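Local coordinates for protein VipE (Legionella pneumophila subsp. pneumophila str. Philadelphia 1, PDB 4QN8) that is an effector protein of unknown mechanism that probably acts inside the host cell, represented here by its all-helical N-terminal part, at residues N13-S18 and N26-I31; A17-G22 and S83-L88. One frame throughout, in Å; residues are numbered along the deposited sequence.

The chain enters through helix 6-20, which supplies the first side of contact 1 and, with the turn just after it, that of contact 2. Contact 1 comes first. It closes the short loop between that helix and helix 26-32, with only seven residues between its segments. Contact 2 starts one turn later and closes a much longer loop of 60 residues that ends on helix 75-88. The two overlap at A17 and S18, and the second segment of contact 1 lies inside the loop of contact 2. Their centres are 8 Å apart. They also meet directly, because R84 of contact 2 reaches N26 and L29 of contact 1. Helices 6-20, 26-32 and 75-88 are thereby tied together.

Contact 1 of 2, residues N13-S18 and N26-I31; sequences NTYGAS and NEELII
Y15 and E28 meet mainly through water. Water 1 is hydrogen-bonded to Y15 OH at 2.7 Å and donates a hydrogen bond to E28 OE1 at 2.8 Å. The carboxylate is also near the ring itself, with E28 OE1 4.2 Å from Y15 CE1 in an oblique approach. The E28 chain bends at chi2 (-57°), which brings the carboxylate back toward Y15.

The direct van der Waals contact is small: the methyl I31 CG2 lies 3.8 Å from Y15 OH, and the two side chains cross at about a right angle. T14, from the same helix as Y15, packs on the ring: its CG2 stands 3.7 Å above the plane, over the centre of one face.

These side chains link two successive helices of an all-helical fold, 6-20 and 26-32, across a short loop. The backbones stay well apart, with Y15 CA 8.8 Å from E28 CA. Little surface is buried, and the contact lies at the surface of the chain.

Local hydrogen bonds shape both sides. Helix 6-20 is kinked at A17 and S18, and S18 N makes a weak bond to Y15 O. S18 is also hydrogen-bonded through its backbone to I24 in the loop. At the start of helix 26-32, E28 N bonds to the side-chain oxygen S25 OG.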
loop_
_atom_site.group_PDB
_atom_site.type_symbol
_atom_site.label_atom_id
_atom_site.label_comp_id
_atom_site.label_asym_id
_atom_site.label_seq_id
_atom_site.Cartn_x
_atom_site.Cartn_y
_atom_site.Cartn_z
ATOM N N ASN A 13 -12.068 1.357 -10.998
ATOM C CA ASN A 13 -13.439 1.256 -11.463
ATOM C C ASN A 13 -14.260 0.375 -10.526
ATOM O O ASN A 13 -15.417 0.670 -10.225
ATOM C CB ASN A 13 -13.480 0.691 -12.885
ATOM C CG ASN A 13 -14.887 0.436 -13.358
ATOM O OD1 ASN A 13 -15.668 1.376 -13.542
ATOM N ND2 ASN A 13 -15.228 -0.842 -13.564
ATOM N N THR A 14 -13.657 -0.712 -10.066
ATOM C CA THR A 14 -14.364 -1.645 -9.204
ATOM C C THR A 14 -14.417 -1.124 -7.758
ATOM O O THR A 14 -15.484 -1.063 -7.147
ATOM C CB THR A 14 -13.708 -3.036 -9.268
ATOM O OG1 THR A 14 -13.901 -3.581 -10.578
ATOM C CG2 THR A 14 -14.308 -3.984 -8.226
ATOM N N TYR A 15 -13.272 -0.700 -7.236
ATOM C CA TYR A 15 -13.143 -0.432 -5.808
ATOM C C TYR A 15 -13.134 1.044 -5.389
ATOM O O TYR A 15 -13.248 1.349 -4.199
ATOM C CB TYR A 15 -11.873 -1.103 -5.294
ATOM C CG TYR A 15 -11.901 -2.613 -5.330
ATOM C CD1 TYR A 15 -12.638 -3.331 -4.403
ATOM C CD2 TYR A 15 -11.156 -3.324 -6.271
ATOM C CE1 TYR A 15 -12.648 -4.719 -4.410
ATOM C CE2 TYR A 15 -11.164 -4.715 -6.288
ATOM C CZ TYR A 15 -11.915 -5.401 -5.356
ATOM O OH TYR A 15 -11.936 -6.780 -5.355
ATOM N N GLY A 16 -12.982 1.958 -6.345
ATOM C CA GLY A 16 -12.711 3.351 -6.016
ATOM C C GLY A 16 -13.780 4.042 -5.188
ATOM O O GLY A 16 -13.471 4.773 -4.238
ATOM N N ALA A 17 -15.040 3.820 -5.543
ATOM C CA ALA A 17 -16.129 4.523 -4.876
ATOM C C ALA A 17 -16.226 4.140 -3.401
ATOM O O ALA A 17 -16.517 4.990 -2.557
ATOM C CB ALA A 17 -17.443 4.269 -5.579
ATOM N N SER A 18 -16.000 2.866 -3.098
ATOM C CA SER A 18 -16.191 2.386 -1.728
ATOM C C SER A 18 -14.955 2.604 -0.873
ATOM O O SER A 18 -15.020 2.504 0.356
ATOM C CB SER A 18 -16.640 0.920 -1.687
ATOM O OG SER A 18 -15.635 0.059 -2.177
ATOM N N ASN A 26 -15.568 -5.032 5.617
ATOM C CA ASN A 26 -14.380 -5.813 5.970
ATOM C C ASN A 26 -14.126 -6.922 4.935
ATOM O O ASN A 26 -12.975 -7.219 4.591
ATOM C CB ASN A 26 -14.511 -6.424 7.377
ATOM C CG ASN A 26 -14.289 -5.410 8.480
ATOM O OD1 ASN A 26 -13.779 -4.311 8.237
ATOM N ND2 ASN A 26 -14.667 -5.778 9.714
ATOM N N GLU A 27 -15.193 -7.545 4.446
ATOM C CA GLU A 27 -15.017 -8.649 3.492
ATOM C C GLU A 27 -14.424 -8.185 2.178
ATOM O O GLU A 27 -13.534 -8.832 1.626
ATOM C CB GLU A 27 -16.325 -9.391 3.205
ATOM C CG GLU A 27 -16.810 -10.251 4.354
ATOM C CD GLU A 27 -17.472 -9.419 5.422
ATOM O OE1 GLU A 27 -17.603 -9.907 6.566
ATOM O OE2 GLU A 27 -17.872 -8.271 5.104
ATOM N N GLU A 28 -14.944 -7.084 1.649
ATOM C CA GLU A 28 -14.422 -6.587 0.379
ATOM C C GLU A 28 -13.020 -5.987 0.529
ATOM O O GLU A 28 -12.218 -6.041 -0.404
ATOM C CB GLU A 28 -15.407 -5.616 -0.282
ATOM C CG GLU A 28 -16.660 -6.314 -0.808
ATOM C CD GLU A 28 -16.334 -7.427 -1.804
ATOM O OE1 GLU A 28 -15.727 -7.129 -2.860
ATOM O OE2 GLU A 28 -16.672 -8.602 -1.528
ATOM N N LEU A 29 -12.712 -5.449 1.709
ATOM C CA LEU A 29 -11.378 -4.912 1.964
ATOM C C LEU A 29 -10.384 -6.080 2.065
ATOM O O LEU A 29 -9.261 -6.019 1.566
ATOM C CB LEU A 29 -11.387 -4.086 3.256
ATOM C CG LEU A 29 -10.131 -3.279 3.592
ATOM C CD1 LEU A 29 -9.690 -2.430 2.408
ATOM C CD2 LEU A 29 -10.378 -2.385 4.810
ATOM N N ILE A 30 -10.822 -7.161 2.684
ATOM C CA ILE A 30 -9.989 -8.353 2.794
ATOM C C ILE A 30 -9.687 -8.886 1.392
ATOM O O ILE A 30 -8.551 -9.276 1.089
ATOM C CB ILE A 30 -10.689 -9.389 3.679
ATOM C CG1 ILE A 30 -10.464 -9.028 5.146
ATOM C CG2 ILE A 30 -10.191 -10.803 3.389
ATOM C CD1 ILE A 30 -11.418 -9.733 6.109
ATOM N N ILE A 31 -10.692 -8.886 0.525
ATOM C CA ILE A 31 -10.501 -9.360 -0.846
ATOM C C ILE A 31 -9.540 -8.437 -1.614
ATOM O O ILE A 31 -8.664 -8.897 -2.353
ATOM C CB ILE A 31 -11.856 -9.527 -1.584
ATOM C CG1 ILE A 31 -12.635 -10.702 -0.977
ATOM C CG2 ILE A 31 -11.644 -9.760 -3.066
ATOM C CD1 ILE A 31 -14.074 -10.831 -1.468
HETATM O O HOH W 1 -14.333 -8.060 -5.118
#

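Contact 2 of 2, residues A17-G22 and S83-L88; sequences ASLKNG and SRMIEL
The guanidinium of R84 lies between G22 O and L29. L29, from helix 26-32, puts its CD2 over the flat group, 3.7 Å from R84 CZ. G22 O approaches obliquely, 3.7 Å from R84 NH1, and lies on the other side of the plane from that methyl. Water 2 bridges the two from the side. It donates to G22 O at 2.9 Å and accepts from R84 NH1 at 3.1 Å. The other nitrogen, NH2, bonds to N26 OD1 and to I24 O. The group is thus held at both of its ends, and these bonds probably fix its rotation.

This is a contact in an all-helical fold. It joins the C-terminal end of helix 6-20 and the turn just after it to helix 75-88, far away in sequence. Helix 26-32 packs beside them, through L32 on L19 and L29 on R84 and M85. The backbones do not come close: G22 CA is 10.1 Å from R84 CA. Long side chains and water 2 therefore bridge the space. The chain of R84 bends at chi3 (73°), which turns the guanidinium toward the end of the first helix.

The second part is apolar and buried. Here L19 meets selenomethionine M85, whose side chain is extended beyond CB. M85 also packs on L103, E104 and F107 of helix 103-114.

Helix 6-20 ends at K20. G22 then takes a positive phi of 68°, a backbone turn that glycine adopts readily, and its N bonds back to L19 O at 2.9 Å. The apolar contact comes down to two methyl carbons, L19 CD2 and M85 CE, 4.4 Å apart.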
loop_
_atom_site.group_PDB
_atom_site.type_symbol
_atom_site.label_atom_id
_atom_site.label_comp_id
_atom_site.label_asym_id
_atom_site.label_seq_id
_atom_site.Cartn_x
_atom_site.Cartn_y
_atom_site.Cartn_z
ATOM N N ALA A 17 -15.040 3.820 -5.543
ATOM C CA ALA A 17 -16.129 4.523 -4.876
ATOM C C ALA A 17 -16.226 4.140 -3.401
ATOM O O ALA A 17 -16.517 4.990 -2.557
ATOM C CB ALA A 17 -17.443 4.269 -5.579
ATOM N N SER A 18 -16.000 2.866 -3.098
ATOM C CA SER A 18 -16.191 2.386 -1.728
ATOM C C SER A 18 -14.955 2.604 -0.873
ATOM O O SER A 18 -15.020 2.504 0.356
ATOM C CB SER A 18 -16.640 0.920 -1.687
ATOM O OG SER A 18 -15.635 0.059 -2.177
ATOM N N LEU A 19 -13.828 2.898 -1.522
ATOM C CA LEU A 19 -12.632 3.329 -0.800
ATOM C C LEU A 19 -12.743 4.812 -0.448
ATOM O O LEU A 19 -12.497 5.217 0.689
ATOM C CB LEU A 19 -11.384 3.103 -1.649
ATOM C CG LEU A 19 -10.911 1.665 -1.788
ATOM C CD1 LEU A 19 -9.726 1.570 -2.772
ATOM C CD2 LEU A 19 -10.502 1.132 -0.412
ATOM N N LYS A 20 -13.115 5.622 -1.432
ATOM C CA LYS A 20 -13.190 7.071 -1.252
ATOM C C LYS A 20 -14.070 7.530 -0.077
ATOM O O LYS A 20 -13.749 8.513 0.593
ATOM C CB LYS A 20 -13.659 7.740 -2.548
ATOM C CG LYS A 20 -13.826 9.247 -2.447
ATOM C CD LYS A 20 -14.508 9.807 -3.688
ATOM C CE LYS A 20 -14.914 11.254 -3.470
ATOM N NZ LYS A 20 -15.513 11.863 -4.690
ATOM N N ASN A 21 -15.183 6.839 0.160
ATOM C CA ASN A 21 -16.064 7.199 1.268
ATOM C C ASN A 21 -15.846 6.278 2.474
ATOM O O ASN A 21 -16.513 6.419 3.500
ATOM C CB ASN A 21 -17.538 7.202 0.837
ATOM C CG ASN A 21 -17.985 5.872 0.234
ATOM O OD1 ASN A 21 -17.474 4.807 0.590
ATOM N ND2 ASN A 21 -18.960 5.931 -0.671
ATOM N N GLY A 22 -14.915 5.337 2.333
ATOM C CA GLY A 22 -14.538 4.452 3.423
ATOM C C GLY A 22 -15.610 3.467 3.833
ATOM O O GLY A 22 -15.525 2.848 4.904
ATOM N N SER A 83 -5.372 2.040 8.696
ATOM C CA SER A 83 -5.445 1.285 9.948
ATOM C C SER A 83 -6.216 -0.018 9.776
ATOM O O SER A 83 -5.818 -1.063 10.314
ATOM C CB SER A 83 -6.112 2.113 11.051
ATOM O OG SER A 83 -5.289 3.198 11.430
ATOM N N ARG A 84 -7.316 0.045 9.033
ATOM C CA ARG A 84 -8.090 -1.150 8.753
ATOM C C ARG A 84 -7.276 -2.142 7.950
ATOM O O ARG A 84 -7.316 -3.343 8.214
ATOM C CB ARG A 84 -9.369 -0.802 7.995
ATOM C CG ARG A 84 -10.376 -0.070 8.820
ATOM C CD ARG A 84 -11.570 0.252 7.964
ATOM N NE ARG A 84 -12.377 -0.936 7.673
ATOM C CZ ARG A 84 -13.236 -1.002 6.658
ATOM N NH1 ARG A 84 -13.369 0.036 5.838
ATOM N NH2 ARG A 84 -13.950 -2.102 6.452
HETATM N N MSE A 85 -6.523 -1.648 6.970
HETATM C CA MSE A 85 -5.732 -2.540 6.142
HETATM C C MSE A 85 -4.683 -3.257 6.976
HETATM O O MSE A 85 -4.421 -4.447 6.766
HETATM C CB MSE A 85 -5.082 -1.773 4.985
HETATM C CG MSE A 85 -6.103 -1.268 3.975
HETATM SE SE MSE A 85 -5.136 -0.290 2.605
HETATM C CE MSE A 85 -6.621 0.211 1.460
ATOM N N ILE A 86 -4.103 -2.549 7.932
ATOM C CA ILE A 86 -3.099 -3.161 8.800
ATOM C C ILE A 86 -3.767 -4.234 9.676
ATOM O O ILE A 86 -3.224 -5.333 9.838
ATOM C CB ILE A 86 -2.330 -2.092 9.630
ATOM C CG1 ILE A 86 -1.349 -1.349 8.708
ATOM C CG2 ILE A 86 -1.588 -2.722 10.800
ATOM C CD1 ILE A 86 -0.979 0.066 9.139
ATOM N N GLU A 87 -4.951 -3.942 10.209
ATOM C CA GLU A 87 -5.668 -4.926 11.044
ATOM C C GLU A 87 -6.087 -6.167 10.268
ATOM O O GLU A 87 -6.072 -7.279 10.812
ATOM C CB GLU A 87 -6.936 -4.317 11.647
ATOM C CG GLU A 87 -6.756 -3.438 12.856
ATOM C CD GLU A 87 -8.047 -2.725 13.201
ATOM O OE1 GLU A 87 -8.746 -2.290 12.254
ATOM O OE2 GLU A 87 -8.370 -2.607 14.400
ATOM N N LEU A 88 -6.481 -5.975 9.009
ATOM C CA LEU A 88 -7.120 -7.040 8.222
ATOM C C LEU A 88 -6.214 -7.770 7.244
ATOM O O LEU A 88 -6.639 -8.761 6.655
ATOM C CB LEU A 88 -8.298 -6.484 7.435
ATOM C CG LEU A 88 -9.425 -5.936 8.300
ATOM C CD1 LEU A 88 -10.471 -5.273 7.404
ATOM C CD2 LEU A 88 -10.067 -7.022 9.179
HETATM O O HOH W 2 -13.224 3.046 6.588
#